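Side-chain contacts in sugar ABC transporter (Sugar-binding protein) (PDB 4YO7), which binds myo-inositol between its two lobes and probably delivers it, as the extracellular solute-binding component, to an ABC-type sugar transporter: residues 67-72 / 291-296; 81-86 / 91-96. All coordinates share one frame; numbering follows the deposited sequence.

Contact 1 of 2, residues 67-72 / 291-296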
ATOM      1  N   LYS A  67      -0.459   2.364  16.737  1.00 13.99           N
ATOM      2  CA  LYS A  67      -0.880   2.207  18.125  1.00 14.05           C
ATOM      3  C   LYS A  67       0.324   2.056  19.063  1.00 15.26           C
ATOM      4  O   LYS A  67       0.346   2.604  20.167  1.00 17.63           O
ATOM      5  CB  LYS A  67      -1.826   1.010  18.249  1.00 17.29           C
ATOM      6  CG  LYS A  67      -3.157   1.254  17.575  1.00 19.74           C
ATOM      7  CD  LYS A  67      -4.141   0.113  17.816  1.00 30.16           C
ATOM      8  CE  LYS A  67      -5.520   0.446  17.260  1.00 36.06           C
ATOM      9  NZ  LYS A  67      -6.541  -0.609  17.577  1.00 43.13           N
ATOM     10  N   GLU A  68       1.340   1.322  18.630  1.00 13.27           N
ATOM     11  CA  GLU A  68       2.543   1.159  19.441  1.00 19.91           C
ATOM     12  C   GLU A  68       3.263   2.492  19.651  1.00 18.08           C
ATOM     13  O   GLU A  68       3.716   2.809  20.766  1.00 17.65           O
ATOM     14  CB  GLU A  68       3.494   0.152  18.791  1.00 21.12           C
ATOM     15  CG  GLU A  68       3.117  -1.303  18.987  1.00 48.04           C
ATOM     16  CD  GLU A  68       3.865  -1.980  20.128  1.00 65.84           C
ATOM     17  OE1 GLU A  68       4.814  -1.384  20.686  1.00 70.43           O
ATOM     18  OE2 GLU A  68       3.498  -3.125  20.464  1.00 72.75           O
ATOM     19  N   GLU A  69       3.370   3.287  18.590  1.00 15.24           N
ATOM     20  CA  GLU A  69       4.038   4.579  18.694  1.00 13.00           C
ATOM     21  C   GLU A  69       3.215   5.552  19.545  1.00 14.30           C
ATOM     22  O   GLU A  69       3.772   6.313  20.331  1.00 16.20           O
ATOM     23  CB  GLU A  69       4.308   5.147  17.308  1.00 14.96           C
ATOM     24  CG  GLU A  69       5.028   6.483  17.302  1.00 14.10           C
ATOM     25  CD  GLU A  69       6.417   6.431  17.882  1.00 25.05           C
ATOM     26  OE1 GLU A  69       7.124   5.419  17.679  1.00 19.73           O
ATOM     27  OE2 GLU A  69       6.816   7.424  18.530  1.00 23.50           O
ATOM     28  N   ALA A  70       1.896   5.499  19.412  1.00 12.86           N
ATOM     29  CA  ALA A  70       1.001   6.428  20.120  1.00 13.58           C
ATOM     30  C   ALA A  70       1.139   6.280  21.647  1.00 15.03           C
ATOM     31  O   ALA A  70       0.935   7.236  22.390  1.00 14.99           O
ATOM     32  CB  ALA A  70      -0.418   6.184  19.697  1.00 16.45           C
ATOM     33  N   ALA A  71       1.490   5.077  22.093  1.00 17.12           N
ATOM     34  CA  ALA A  71       1.680   4.793  23.510  1.00 20.83           C
ATOM     35  C   ALA A  71       2.854   5.567  24.116  1.00 22.77           C
ATOM     36  O   ALA A  71       2.966   5.663  25.330  1.00 20.95           O
ATOM     37  CB  ALA A  71       1.882   3.299  23.720  1.00 24.87           C
ATOM     38  N   ASN A  72       3.709   6.143  23.276  1.00 16.89           N
ATOM     39  CA  ASN A  72       4.842   6.921  23.750  1.00 18.30           C
ATOM     40  C   ASN A  72       4.476   8.345  24.173  1.00 20.81           C
ATOM     41  O   ASN A  72       5.327   9.073  24.678  1.00 20.20           O
ATOM     42  CB  ASN A  72       5.919   6.985  22.674  1.00 21.59           C
ATOM     43  CG  ASN A  72       6.591   5.638  22.448  1.00 24.66           C
ATOM     44  OD1 ASN A  72       6.807   4.882  23.393  1.00 31.34           O
ATOM     45  ND2 ASN A  72       6.923   5.335  21.203  1.00 26.46           N
ATOM     46  N   SER A 291       3.943   8.424  10.812  1.00 10.35           N
ATOM     47  CA  SER A 291       2.708   9.212  10.714  1.00  9.01           C
ATOM     48  C   SER A 291       2.313   9.761  12.087  1.00 10.69           C
ATOM     49  O   SER A 291       1.935  10.917  12.223  1.00  8.71           O
ATOM     50  CB  SER A 291       1.561   8.364  10.149  1.00  7.04           C
ATOM     51  OG  SER A 291       1.800   8.037   8.802  1.00 13.74           O
ATOM     52  N   VAL A 292       2.400   8.909  13.099  1.00  8.15           N
ATOM     53  CA  VAL A 292       2.108   9.343  14.457  1.00  8.79           C
ATOM     54  C   VAL A 292       3.087  10.423  14.944  1.00 10.94           C
ATOM     55  O   VAL A 292       2.667  11.427  15.536  1.00  9.65           O
ATOM     56  CB  VAL A 292       2.102   8.152  15.435  1.00 12.15           C
ATOM     57  CG1 VAL A 292       2.010   8.623  16.875  1.00 11.25           C
ATOM     58  CG2 VAL A 292       0.914   7.287  15.119  1.00 11.32           C
ATOM     59  N   LYS A 293       4.375  10.235  14.686  1.00 12.21           N
ATOM     60  CA  LYS A 293       5.367  11.206  15.113  1.00  8.57           C
ATOM     61  C   LYS A 293       5.133  12.575  14.473  1.00  8.33           C
ATOM     62  O   LYS A 293       5.249  13.614  15.130  1.00 11.44           O
ATOM     63  CB  LYS A 293       6.784  10.703  14.791  1.00 11.46           C
ATOM     64  CG  LYS A 293       7.216   9.521  15.606  1.00 14.06           C
ATOM     65  CD  LYS A 293       8.593   9.034  15.125  1.00 25.55           C
ATOM     66  CE  LYS A 293       8.990   7.692  15.693  1.00 39.42           C
ATOM     67  NZ  LYS A 293       9.508   7.801  17.078  1.00 51.34           N
ATOM     68  N   VAL A 294       4.808  12.564  13.185  1.00  8.43           N
ATOM     69  CA  VAL A 294       4.582  13.790  12.454  1.00  8.86           C
ATOM     70  C   VAL A 294       3.316  14.488  12.962  1.00  7.81           C
ATOM     71  O   VAL A 294       3.283  15.707  13.120  1.00  7.66           O
ATOM     72  CB  VAL A 294       4.506  13.494  10.952  1.00  8.98           C
ATOM     73  CG1 VAL A 294       4.057  14.704  10.157  1.00 12.38           C
ATOM     74  CG2 VAL A 294       5.893  13.046  10.475  1.00 15.78           C
ATOM     75  N   ALA A 295       2.274  13.707  13.224  1.00  8.35           N
ATOM     76  CA  ALA A 295       1.020  14.249  13.720  1.00  9.73           C
ATOM     77  C   ALA A 295       1.205  14.888  15.084  1.00  9.56           C
ATOM     78  O   ALA A 295       0.685  15.969  15.369  1.00 10.62           O
ATOM     79  CB  ALA A 295      -0.041  13.142  13.785  1.00  9.43           C
ATOM     80  N   VAL A 296       1.967  14.229  15.934  1.00  9.21           N
ATOM     81  CA  VAL A 296       2.278  14.793  17.246  1.00  7.83           C
ATOM     82  C   VAL A 296       3.046  16.115  17.103  1.00  9.44           C
ATOM     83  O   VAL A 296       2.749  17.103  17.788  1.00 10.63           O
ATOM     84  CB  VAL A 296       3.084  13.805  18.099  1.00  8.05           C
ATOM     85  CG1 VAL A 296       3.721  14.488  19.291  1.00 11.75           C
ATOM     86  CG2 VAL A 296       2.181  12.679  18.571  1.00 11.56           C
TER
HETATM   87  O   HOH W   1       9.861   5.140  17.149  1.00 41.00           O
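Glu69 and Lys293 meet in a salt bridge between helix 57-70 and helix 284-299, with Glu69 OE2 3.1 Å from Lys293 NZ. The ammonium approaches from above the carboxylate, 49° out of its plane, and the two side chains cross at about a right angle. A water bridges the pair as well, donating to Glu69 OE1 at 2.8 Å and accepting from Lys293 NZ at 2.7 Å, so both carboxylate oxygens are tied to the same lysine. Beneath the charges, the stem of Glu69 packs on Val292, CG lying 3.7 Å from Val292 CG1. That methyl also comes within 4.5 Å of Ala70 CB. Besides the salt bridge, OE2 is hydrogen-bonded to Tyr73 OH and receives a weak bond from Asn72 ND2 at 3.4 Å. The carboxylate reaches these partners because CG lies anti to the backbone N (chi1 -179°) and the chain then bends at chi2 (64°). Beyond CG the Lys293 chain runs extended and bends only at its last torsion, which directs NZ at the acid. Were Glu69 an alanine, the Lys293 ammonium would probably lose this counter-charge, Tyr73 OH a partner, and Val292 CG1 the CG that lies against it. Val292 and Ala70 both rest on Phe78 of strand 76-82, while Val294 and Ala295 of the second helix turn to Ile130 of strand 129-132; the two helices thus pack side by side against one face of the parallel sheet.

Contact 2 of 2, residues 81-86 / 91-96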
ATOM      1  N   SER A  81      -9.929   5.152  14.222  1.00 10.32           N
ATOM      2  CA  SER A  81     -11.156   4.803  13.520  1.00 12.77           C
ATOM      3  C   SER A  81     -10.856   4.080  12.212  1.00 10.07           C
ATOM      4  O   SER A  81      -9.789   4.245  11.630  1.00 12.54           O
ATOM      5  CB  SER A  81     -11.980   6.064  13.211  1.00 14.83           C
ATOM      6  OG  SER A  81     -12.336   6.725  14.422  1.00 20.70           O
ATOM      7  N   ASP A  82     -11.820   3.283  11.778  1.00 11.75           N
ATOM      8  CA  ASP A  82     -11.712   2.417  10.606  1.00  9.94           C
ATOM      9  C   ASP A  82     -12.876   2.755   9.672  1.00  9.53           C
ATOM     10  O   ASP A  82     -14.034   2.630  10.057  1.00 12.74           O
ATOM     11  CB  ASP A  82     -11.761   0.945  11.055  1.00 14.00           C
ATOM     12  CG  ASP A  82     -11.768  -0.051   9.915  1.00 17.58           C
ATOM     13  OD1 ASP A  82     -11.675   0.310   8.725  1.00 15.70           O
ATOM     14  OD2 ASP A  82     -11.841  -1.257  10.246  1.00 18.41           O
ATOM     15  N   ALA A  83     -12.565   3.198   8.461  1.00  9.86           N
ATOM     16  CA  ALA A  83     -13.595   3.610   7.508  1.00  9.57           C
ATOM     17  C   ALA A  83     -14.278   2.437   6.819  1.00 11.24           C
ATOM     18  O   ALA A  83     -15.284   2.638   6.154  1.00 12.19           O
ATOM     19  CB  ALA A  83     -13.009   4.531   6.463  1.00 11.60           C
ATOM     20  N   GLN A  84     -13.722   1.233   6.968  1.00 10.40           N
ATOM     21  CA  GLN A  84     -14.292   0.011   6.366  1.00 12.56           C
ATOM     22  C   GLN A  84     -14.546   0.162   4.864  1.00 11.59           C
ATOM     23  O   GLN A  84     -15.607  -0.219   4.342  1.00 12.13           O
ATOM     24  CB  GLN A  84     -15.582  -0.379   7.100  1.00 14.49           C
ATOM     25  CG  GLN A  84     -15.330  -0.663   8.561  1.00 14.17           C
ATOM     26  CD  GLN A  84     -16.613  -0.959   9.351  1.00 26.55           C
ATOM     27  OE1 GLN A  84     -17.474  -0.100   9.510  1.00 26.68           O
ATOM     28  NE2 GLN A  84     -16.734  -2.171   9.831  1.00 28.92           N
ATOM     29  N   ASN A  85     -13.575   0.765   4.191  1.00 10.82           N
ATOM     30  CA  ASN A  85     -13.615   1.020   2.747  1.00  9.33           C
ATOM     31  C   ASN A  85     -14.786   1.851   2.259  1.00  9.45           C
ATOM     32  O   ASN A  85     -15.141   1.796   1.087  1.00 10.48           O
ATOM     33  CB  ASN A  85     -13.615  -0.315   1.992  1.00  9.64           C
ATOM     34  CG  ASN A  85     -12.375  -1.121   2.261  1.00 13.46           C
ATOM     35  OD1 ASN A  85     -11.261  -0.639   2.049  1.00 12.33           O
ATOM     36  ND2 ASN A  85     -12.547  -2.354   2.753  1.00 13.50           N
ATOM     37  N   ASP A  86     -15.363   2.640   3.156  1.00  9.67           N
ATOM     38  CA  ASP A  86     -16.547   3.442   2.874  1.00 11.84           C
ATOM     39  C   ASP A  86     -16.203   4.937   2.978  1.00 10.71           C
ATOM     40  O   ASP A  86     -15.889   5.433   4.057  1.00 11.11           O
ATOM     41  CB  ASP A  86     -17.650   3.052   3.860  1.00 15.60           C
ATOM     42  CG  ASP A  86     -18.976   3.752   3.598  1.00 25.29           C
ATOM     43  OD1 ASP A  86     -18.989   4.914   3.167  1.00 18.22           O
ATOM     44  OD2 ASP A  86     -20.025   3.136   3.870  1.00 35.46           O
HETATM   45  N   MSE A  91     -15.551  10.285   5.649  1.00 10.03           N
HETATM   46  CA  MSE A  91     -15.933  11.694   5.752  1.00 11.56           C
HETATM   47  C   MSE A  91     -16.625  11.992   7.083  1.00  9.71           C
HETATM   48  O   MSE A  91     -16.338  13.018   7.680  1.00 10.37           O
HETATM   49  CB  MSE A  91     -16.834  12.112   4.576  1.00 13.25           C
HETATM   50  CG  MSE A  91     -16.153  11.987   3.232  1.00 40.74           C
HETATM   51 SE   MSE A  91     -16.448  13.574   2.192  1.00112.64          SE
HETATM   52  CE  MSE A  91     -15.694  14.846   3.502  1.00 35.43           C
ATOM     53  N   ALA A  92     -17.478  11.093   7.565  1.00  9.08           N
ATOM     54  CA  ALA A  92     -18.174  11.306   8.840  1.00 12.09           C
ATOM     55  C   ALA A  92     -17.202  11.264  10.022  1.00 11.13           C
ATOM     56  O   ALA A  92     -17.351  12.017  10.981  1.00 12.91           O
ATOM     57  CB  ALA A  92     -19.299  10.273   9.037  1.00 14.75           C
ATOM     58  N   GLN A  93     -16.197  10.402   9.950  1.00  8.83           N
ATOM     59  CA  GLN A  93     -15.160  10.354  10.965  1.00  8.99           C
ATOM     60  C   GLN A  93     -14.367  11.640  11.011  1.00  9.09           C
ATOM     61  O   GLN A  93     -14.121  12.200  12.066  1.00  9.15           O
ATOM     62  CB  GLN A  93     -14.251   9.135  10.716  1.00 10.08           C
ATOM     63  CG  GLN A  93     -15.019   7.852  10.923  1.00 10.49           C
ATOM     64  CD  GLN A  93     -14.312   6.582  10.476  1.00 14.75           C
ATOM     65  OE1 GLN A  93     -13.306   6.621   9.770  1.00 13.33           O
ATOM     66  NE2 GLN A  93     -14.855   5.433  10.897  1.00 13.66           N
ATOM     67  N   VAL A  94     -13.977  12.125   9.851  1.00  9.06           N
ATOM     68  CA  VAL A  94     -13.238  13.384   9.779  1.00  8.05           C
ATOM     69  C   VAL A  94     -14.068  14.570  10.260  1.00  9.17           C
ATOM     70  O   VAL A  94     -13.570  15.415  10.999  1.00  9.57           O
ATOM     71  CB  VAL A  94     -12.725  13.593   8.341  1.00  9.27           C
ATOM     72  CG1 VAL A  94     -12.088  14.968   8.157  1.00 10.60           C
ATOM     73  CG2 VAL A  94     -11.703  12.522   8.031  1.00 11.18           C
ATOM     74  N   GLU A  95     -15.337  14.628   9.868  1.00  8.23           N
ATOM     75  CA  GLU A  95     -16.221  15.697  10.348  1.00  8.45           C
ATOM     76  C   GLU A  95     -16.335  15.682  11.881  1.00 11.04           C
ATOM     77  O   GLU A  95     -16.402  16.735  12.512  1.00 10.14           O
ATOM     78  CB  GLU A  95     -17.599  15.555   9.708  1.00  9.84           C
ATOM     79  CG  GLU A  95     -17.606  15.947   8.227  1.00 19.33           C
ATOM     80  CD  GLU A  95     -18.900  15.569   7.507  1.00 40.58           C
ATOM     81  OE1 GLU A  95     -19.757  14.894   8.110  1.00 49.17           O
ATOM     82  OE2 GLU A  95     -19.048  15.938   6.327  1.00 43.60           O
ATOM     83  N   ASN A  96     -16.401  14.492  12.459  1.00 11.80           N
ATOM     84  CA  ASN A  96     -16.419  14.341  13.908  1.00  9.00           C
ATOM     85  C   ASN A  96     -15.131  14.840  14.540  1.00  8.72           C
ATOM     86  O   ASN A  96     -15.153  15.545  15.543  1.00  9.66           O
ATOM     87  CB  ASN A  96     -16.676  12.875  14.291  1.00 11.57           C
ATOM     88  CG  ASN A  96     -16.715  12.664  15.795  1.00 16.59           C
ATOM     89  OD1 ASN A  96     -15.732  12.278  16.392  1.00 17.93           O
ATOM     90  ND2 ASN A  96     -17.849  12.933  16.408  1.00 20.49           N
TER
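Ser81 and Gln93 are the residues whose CA atoms come closest, 7.3 Å apart, where the end of strand 76-82 passes helix 87-100. Gln93 carries the contact. With CG anti to its own carbonyl carbon (chi1 -66°) and the chain extended beyond, its amide reaches the strand end, and NE2 donates to Asp82 O at 3.0 Å in a nearly straight bond (167°). The acceptor lies close to the amide plane, whereas the donor stands well above the plane of the Asp82 carbonyl. Asp82 O also accepts from Gln89 NE2. Because Asp82 O can only accept, NE2 must face it, which leaves Gln93 OE1 for Ser51 OG of the adjacent strand 46-52, a hydrogen bond. Ser81 CB packs against the amide carbon, 3.6 Å from Gln93 CD. This is a strand-to-helix connection of the Rossmann-like lobe of a periplasmic binding protein: a type I' turn, Ala83 to Asp86, leads into the helix, and Asp86 is its N-cap, OD1 accepting from Gln89 N. At the turn's entrance Asp82 forms an Asx turn, its OD1 taking the backbone N of Gln84 at 2.9 Å. Ala83 CB approaches the glutamine's oxygen, 3.9 Å from Gln93 OE1.

Both contacts belong to the lobe built on the six-stranded parallel sheet, and their centres lie 19 Å apart, with about 7 Å between nearest atoms. Strand 76-82 is the common element, an outermost strand of that sheet: it follows directly on helix 57-70 of contact 1, its Phe78 supports that contact, and its end enters contact 2. In sequence, 81-86 and 91-96 both lie between 67-72 and 291-296. Contact 2 joins neighbours in sequence, whereas contact 1 brings its segments together after the chain has travelled through the second lobe and back. The late helix 284-299 is thereby packed into the first lobe, in keeping with the interwoven two-lobe architecture of these binding proteins.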